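Glycoside Hydrolase (PDB 5TA0) probably hydrolyses agarose-type galactans in a human gut symbiont, and is seen here as a point mutant holding neoagarooctaose. Local coordinates at residues 204-209 with 247-252; 144-149 with 219-224. All blocks are in the same frame, centred on the assembly; numbering follows the deposited sequence.

Helix 204-210 is the element that contacts 1 and 2 have in common: contact 1 uses it directly, and in contact 2 it packs against both partners, the loop segment 144-149 and, through Leu-205 on Leu-222, helix 219-236. The centres lie about 13 Å apart, on the same side of the chain's centre. Both contacts are largely buried, yet their chemistry follows their place in the barrel. Contact 1 is the inner one, aromatic and in contact with sugar, and belongs to the glycan pocket. Contact 2 lies further out, where a loop meets helix 219-236: a tyrosine packs on a leucine, and a partly exposed lysine adds water and sulfate at the margin.

Contact 1 (204-209 with 247-252); sequences PLWDIY and TAFPDF. With AAL (3,6-anhydro-alpha-L-galactopyranose), chain C; GAL (beta-D-galactopyranose), chain B.
Trp-206 meets Ala-248 and Phe-249 with successive parts of its side chain, and with others it meets two sugar units of the bound glycan. At the root, CB of Trp-206 touches CB of Ala-248 at 4.1 Å, a small apolar contact that brings the helix beginning at Pro-204 against the loop following strand 242-247. With CG anti to the backbone N (chi1 176°), the indole stands out from the helix and presents a face to the 3,6-anhydrogalactose. C6 of that sugar sits 3.4 Å above the indole plane, displaced toward the rim, and lies near CG, CD1, CD2 and CE2 of Trp-206 alike, an arrangement consistent with a CH-pi contact. NE1 of Trp-206 comes within 3.1 Å of the sugar O3, which lies over the same ring system, and CZ2 lies near the sugar C1. On the other side of the six-membered ring, CE3 of Trp-206 reaches CE2 of Phe-249 at 3.9 Å, with CZ3 also near that CE2. The two aromatic groups form an offset edge-to-face pair, with the edge of Phe-249 turned toward the face of Trp-206 and the planes at 69°. At the tip, CH2 of Trp-206 approaches C3 of the galactose at 3.8 Å. CZ of Phe-249 points edge-on at O5 of the anhydrogalactose, 3.3 Å away and in the ring plane, while C6 of the galactose lies over one face. Gln-329 and His-331 hydrogen-bond that galactose. Aromatic residues carried on segments that follow strands 197-199 and 242-247, lining a sugar-binding cleft, are characteristic of glycoside hydrolases built on an alpha/beta barrel.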
# COMPACT_ATOMS: atom_id res chain seq x y z
N PRO A 204 -3.52 -15.25 5.61
CA PRO A 204 -3.56 -16.62 6.09
C PRO A 204 -3.19 -16.84 7.54
O PRO A 204 -3.78 -17.72 8.18
CB PRO A 204 -2.60 -17.36 5.15
CG PRO A 204 -1.61 -16.30 4.73
CD PRO A 204 -2.48 -15.06 4.58
N LEU A 205 -2.22 -16.10 8.06
CA LEU A 205 -1.82 -16.25 9.46
C LEU A 205 -2.83 -15.71 10.42
O LEU A 205 -2.89 -16.18 11.56
CB LEU A 205 -0.41 -15.72 9.73
CG LEU A 205 0.69 -16.51 8.99
CD1 LEU A 205 2.05 -15.96 9.38
CD2 LEU A 205 0.64 -18.02 9.25
N TRP A 206 -3.68 -14.78 9.99
CA TRP A 206 -4.83 -14.41 10.79
C TRP A 206 -5.67 -15.65 11.09
O TRP A 206 -5.99 -15.93 12.26
CB TRP A 206 -5.67 -13.32 10.11
CG TRP A 206 -6.90 -13.00 10.88
CD1 TRP A 206 -8.17 -13.34 10.56
CD2 TRP A 206 -6.98 -12.31 12.15
NE1 TRP A 206 -9.04 -12.92 11.54
CE2 TRP A 206 -8.34 -12.30 12.53
CE3 TRP A 206 -6.03 -11.76 13.01
CZ2 TRP A 206 -8.77 -11.72 13.74
CZ3 TRP A 206 -6.47 -11.16 14.21
CH2 TRP A 206 -7.82 -11.15 14.55
N ASP A 207 -6.04 -16.41 10.06
CA ASP A 207 -6.84 -17.62 10.29
C ASP A 207 -6.06 -18.75 10.96
O ASP A 207 -6.61 -19.48 11.79
CB ASP A 207 -7.46 -18.12 8.98
CG ASP A 207 -8.79 -17.47 8.68
OD1 ASP A 207 -9.82 -18.09 8.99
OD2 ASP A 207 -8.83 -16.39 8.12
N ILE A 208 -4.81 -18.95 10.58
CA ILE A 208 -4.01 -20.08 11.09
C ILE A 208 -3.60 -19.88 12.55
O ILE A 208 -3.59 -20.86 13.31
CB ILE A 208 -2.76 -20.32 10.20
CG1 ILE A 208 -3.21 -20.96 8.91
CG2 ILE A 208 -1.66 -21.13 10.89
CD1 ILE A 208 -2.16 -20.93 7.81
N TYR A 209 -3.24 -18.67 12.92
CA TYR A 209 -2.53 -18.43 14.18
C TYR A 209 -3.13 -17.40 15.10
O TYR A 209 -3.11 -17.61 16.32
CB TYR A 209 -1.07 -18.04 13.91
CG TYR A 209 -0.19 -18.59 14.98
CD1 TYR A 209 0.06 -17.89 16.16
CD2 TYR A 209 0.31 -19.88 14.85
CE1 TYR A 209 0.83 -18.46 17.18
CE2 TYR A 209 1.08 -20.44 15.83
CZ TYR A 209 1.33 -19.75 16.98
OH TYR A 209 2.11 -20.37 17.92
N THR A 247 -0.18 -10.44 4.07
CA THR A 247 -0.19 -10.36 5.54
C THR A 247 -1.24 -9.40 6.09
O THR A 247 -1.26 -8.23 5.74
CB THR A 247 1.20 -9.88 5.98
OG1 THR A 247 2.19 -10.67 5.27
CG2 THR A 247 1.39 -9.97 7.49
N ALA A 248 -2.06 -9.87 7.02
CA ALA A 248 -3.07 -9.03 7.67
C ALA A 248 -2.48 -7.91 8.50
O ALA A 248 -2.97 -6.76 8.41
CB ALA A 248 -4.00 -9.87 8.54
N PHE A 249 -1.45 -8.24 9.29
CA PHE A 249 -0.89 -7.34 10.30
C PHE A 249 0.60 -7.57 10.40
O PHE A 249 1.05 -8.35 11.22
CB PHE A 249 -1.57 -7.56 11.67
CG PHE A 249 -3.04 -7.31 11.65
CD1 PHE A 249 -3.54 -6.03 11.45
CD2 PHE A 249 -3.96 -8.37 11.71
CE1 PHE A 249 -4.91 -5.80 11.37
CE2 PHE A 249 -5.33 -8.13 11.63
CZ PHE A 249 -5.80 -6.84 11.45
N PRO A 250 1.40 -6.95 9.51
CA PRO A 250 2.86 -7.13 9.52
C PRO A 250 3.46 -6.33 10.65
O PRO A 250 3.62 -5.11 10.53
CB PRO A 250 3.31 -6.61 8.12
CG PRO A 250 2.27 -5.64 7.75
CD PRO A 250 0.97 -6.10 8.38
N ASP A 251 3.70 -7.01 11.78
CA ASP A 251 4.03 -6.40 13.07
C ASP A 251 5.37 -6.94 13.56
O ASP A 251 5.44 -7.76 14.49
CB ASP A 251 2.91 -6.70 14.07
CG ASP A 251 1.57 -6.05 13.71
OD1 ASP A 251 1.53 -5.18 12.84
OD2 ASP A 251 0.55 -6.39 14.35
N PHE A 252 6.45 -6.48 12.96
CA PHE A 252 7.71 -7.20 13.01
C PHE A 252 8.40 -7.18 14.37
O PHE A 252 9.12 -8.14 14.72
CB PHE A 252 8.66 -6.63 11.95
CG PHE A 252 8.19 -6.82 10.53
CD1 PHE A 252 7.18 -7.70 10.17
CD2 PHE A 252 8.82 -6.09 9.53
CE1 PHE A 252 6.83 -7.88 8.86
CE2 PHE A 252 8.46 -6.26 8.21
CZ PHE A 252 7.46 -7.15 7.87
C1 AAL C . -9.96 -8.35 12.11
C2 AAL C . -11.30 -8.62 11.42
C3 AAL C . -11.01 -9.18 10.05
C4 AAL C . -10.21 -8.21 9.22
C5 AAL C . -8.89 -8.37 9.91
C6 AAL C . -8.76 -9.87 10.00
O2 AAL C . -12.06 -7.41 11.29
O3 AAL C . -10.13 -10.31 10.19
O4 AAL C . -10.11 -8.72 7.91
O5 AAL C . -9.00 -7.77 11.20
C1 GAL B . -9.42 -7.16 16.83
C2 GAL B . -10.21 -7.10 15.54
C3 GAL B . -9.45 -7.74 14.39
C4 GAL B . -8.03 -7.20 14.31
C5 GAL B . -7.35 -7.35 15.67
C6 GAL B . -5.91 -6.89 15.63
O1 GAL B . -10.08 -6.45 17.90
O2 GAL B . -11.45 -7.80 15.68
O3 GAL B . -10.22 -7.48 13.21
O4 GAL B . -8.03 -5.81 13.95
O5 GAL B . -8.12 -6.60 16.62
O6 GAL B . -5.30 -7.08 16.91

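Contact 2 (144-149 with 219-224); sequences PFYPDG and ITKLFE. With SO4 (sulfate ion), chain G.
Tyr-146 and Leu-222 both hold CG anti to the backbone N, with chi1 at -166° and 163°, and these torsions send the phenol and the isobutyl group into the same seam. In this alpha/beta barrel, the loop after strand 134-140 packs here on helix 219-236 of the outer layer. Pro-147 is the centre of an inverse gamma turn, closed by Asp-148 N bonding to Tyr-146 O at 2.9 Å, and this tight bend carries the chain on just beyond the tyrosine. CE1 of Tyr-146 lies 3.8 Å from CD1 of Leu-222 in the modelled conformer; since the leucine has a second conformer, that methyl contact is less certain than the rest. The hydroxyl pushes on toward the helix backbone and stops 3.6 Å from Leu-222 N, a van der Waals approach rather than a hydrogen bond. Phe-225 meets the Tyr-146 ring edge-to-face, and Ile-208 of helix 204-210 packs on it too. Beside it, CG of Lys-221 passes 4.2 Å from Tyr-146 OH, and the extended lysine chain continues past the phenol to the partly exposed margin. Its ammonium also forms a cation-pi contact with Phe-168, which itself touches Pro-147. A water donates to Pro-147 O at 2.8 Å and accepts from Lys-221 NZ at 3.0 Å. Cut back to alanine, this position would probably lose both the water-mediated link from helix to Pro-147 O and the cation-pi contact with Phe-168. A sulfate, probably from the crystallisation liquor and also bonded by Ser-218 N, takes a bond from Lys-221 NZ on O4 at 2.7 Å and a weak one on O1 at 3.2 Å.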
# COMPACT_ATOMS: atom_id res chain seq x y z
N PRO A 144 -12.40 -22.25 1.45
CA PRO A 144 -11.80 -23.52 1.81
C PRO A 144 -10.48 -23.82 1.07
O PRO A 144 -10.01 -24.94 1.07
CB PRO A 144 -12.91 -24.51 1.43
CG PRO A 144 -13.54 -23.89 0.24
CD PRO A 144 -13.45 -22.40 0.42
N PHE A 145 -9.87 -22.81 0.46
CA PHE A 145 -8.65 -22.97 -0.35
C PHE A 145 -7.48 -23.55 0.45
O PHE A 145 -6.75 -24.41 -0.07
CB PHE A 145 -8.26 -21.61 -0.98
CG PHE A 145 -7.08 -21.68 -1.92
CD1 PHE A 145 -7.19 -22.31 -3.15
CD2 PHE A 145 -5.88 -21.11 -1.58
CE1 PHE A 145 -6.12 -22.33 -4.03
CE2 PHE A 145 -4.81 -21.14 -2.47
CZ PHE A 145 -4.93 -21.76 -3.69
N TYR A 146 -7.27 -23.11 1.69
CA TYR A 146 -6.18 -23.66 2.50
C TYR A 146 -6.60 -25.07 2.95
O TYR A 146 -7.66 -25.22 3.51
CB TYR A 146 -5.86 -22.84 3.73
CG TYR A 146 -4.55 -23.22 4.37
CD1 TYR A 146 -3.35 -23.01 3.71
CD2 TYR A 146 -4.48 -23.80 5.63
CE1 TYR A 146 -2.13 -23.34 4.29
CE2 TYR A 146 -3.26 -24.10 6.22
CZ TYR A 146 -2.09 -23.87 5.53
OH TYR A 146 -0.86 -24.18 6.08
N PRO A 147 -5.78 -26.08 2.65
CA PRO A 147 -6.26 -27.46 2.84
C PRO A 147 -6.09 -27.94 4.27
O PRO A 147 -5.15 -28.68 4.57
CB PRO A 147 -5.46 -28.25 1.79
CG PRO A 147 -4.21 -27.47 1.61
CD PRO A 147 -4.53 -26.04 1.87
N ASP A 148 -7.00 -27.50 5.14
CA ASP A 148 -7.02 -27.84 6.57
C ASP A 148 -8.15 -28.81 6.92
O ASP A 148 -8.48 -28.98 8.08
CB ASP A 148 -7.13 -26.57 7.42
CG ASP A 148 -8.41 -25.80 7.19
OD1 ASP A 148 -8.56 -24.70 7.75
OD2 ASP A 148 -9.29 -26.25 6.41
N GLY A 149 -8.78 -29.41 5.91
CA GLY A 149 -9.90 -30.33 6.13
C GLY A 149 -11.27 -29.65 5.96
O GLY A 149 -12.29 -30.34 6.05
N ILE A 219 3.29 -22.50 10.88
CA ILE A 219 3.48 -21.26 10.13
C ILE A 219 4.34 -21.53 8.90
O ILE A 219 4.01 -21.07 7.78
CB ILE A 219 4.13 -20.20 11.05
CG1 ILE A 219 3.14 -19.76 12.12
CG2 ILE A 219 4.66 -19.02 10.26
CD1 ILE A 219 3.75 -18.95 13.24
N THR A 220 5.44 -22.27 9.03
CA THR A 220 6.28 -22.52 7.87
C THR A 220 5.61 -23.41 6.80
O THR A 220 5.94 -23.31 5.61
CB THR A 220 7.68 -23.02 8.23
OG1 THR A 220 7.62 -24.29 8.88
CG2 THR A 220 8.41 -22.04 9.12
N LYS A 221 4.69 -24.27 7.21
CA LYS A 221 3.92 -25.05 6.25
C LYS A 221 3.15 -24.13 5.29
O LYS A 221 3.06 -24.42 4.10
CB LYS A 221 2.97 -25.99 6.98
CG LYS A 221 2.26 -26.99 6.11
CD LYS A 221 1.31 -27.85 6.95
CE LYS A 221 0.82 -29.06 6.21
NZ LYS A 221 -0.36 -29.68 6.89
N LEU A 222 2.58 -23.05 5.80
CA LEU A 222 1.90 -22.07 4.95
C LEU A 222 2.88 -21.44 3.96
O LEU A 222 2.56 -21.23 2.78
CB LEU A 222 1.27 -20.99 5.81
CG LEU A 222 0.89 -19.73 5.03
CD1 LEU A 222 -0.38 -19.96 4.23
CD2 LEU A 222 0.76 -18.58 6.00
N PHE A 223 4.10 -21.16 4.42
CA PHE A 223 5.10 -20.61 3.50
C PHE A 223 5.48 -21.60 2.39
O PHE A 223 5.57 -21.22 1.21
CB PHE A 223 6.30 -20.08 4.29
CG PHE A 223 5.94 -19.03 5.30
CD1 PHE A 223 4.84 -18.19 5.13
CD2 PHE A 223 6.70 -18.86 6.45
CE1 PHE A 223 4.52 -17.23 6.05
CE2 PHE A 223 6.39 -17.89 7.38
CZ PHE A 223 5.29 -17.07 7.18
N GLU A 224 5.69 -22.88 2.77
CA GLU A 224 5.96 -23.94 1.79
C GLU A 224 4.81 -24.01 0.78
O GLU A 224 5.05 -24.10 -0.42
CB GLU A 224 6.13 -25.35 2.44
CG GLU A 224 7.49 -25.64 3.10
CD GLU A 224 7.65 -27.04 3.71
OE1 GLU A 224 6.96 -27.99 3.29
OE2 GLU A 224 8.45 -27.12 4.65
S SO4 G . -0.61 -28.56 10.22
O1 SO4 G . -1.12 -27.58 9.19
O2 SO4 G . 0.43 -27.87 11.05
O3 SO4 G . -1.73 -29.04 11.10
O4 SO4 G . 0.09 -29.74 9.60
O HOH W 1 -3.28 -28.92 6.60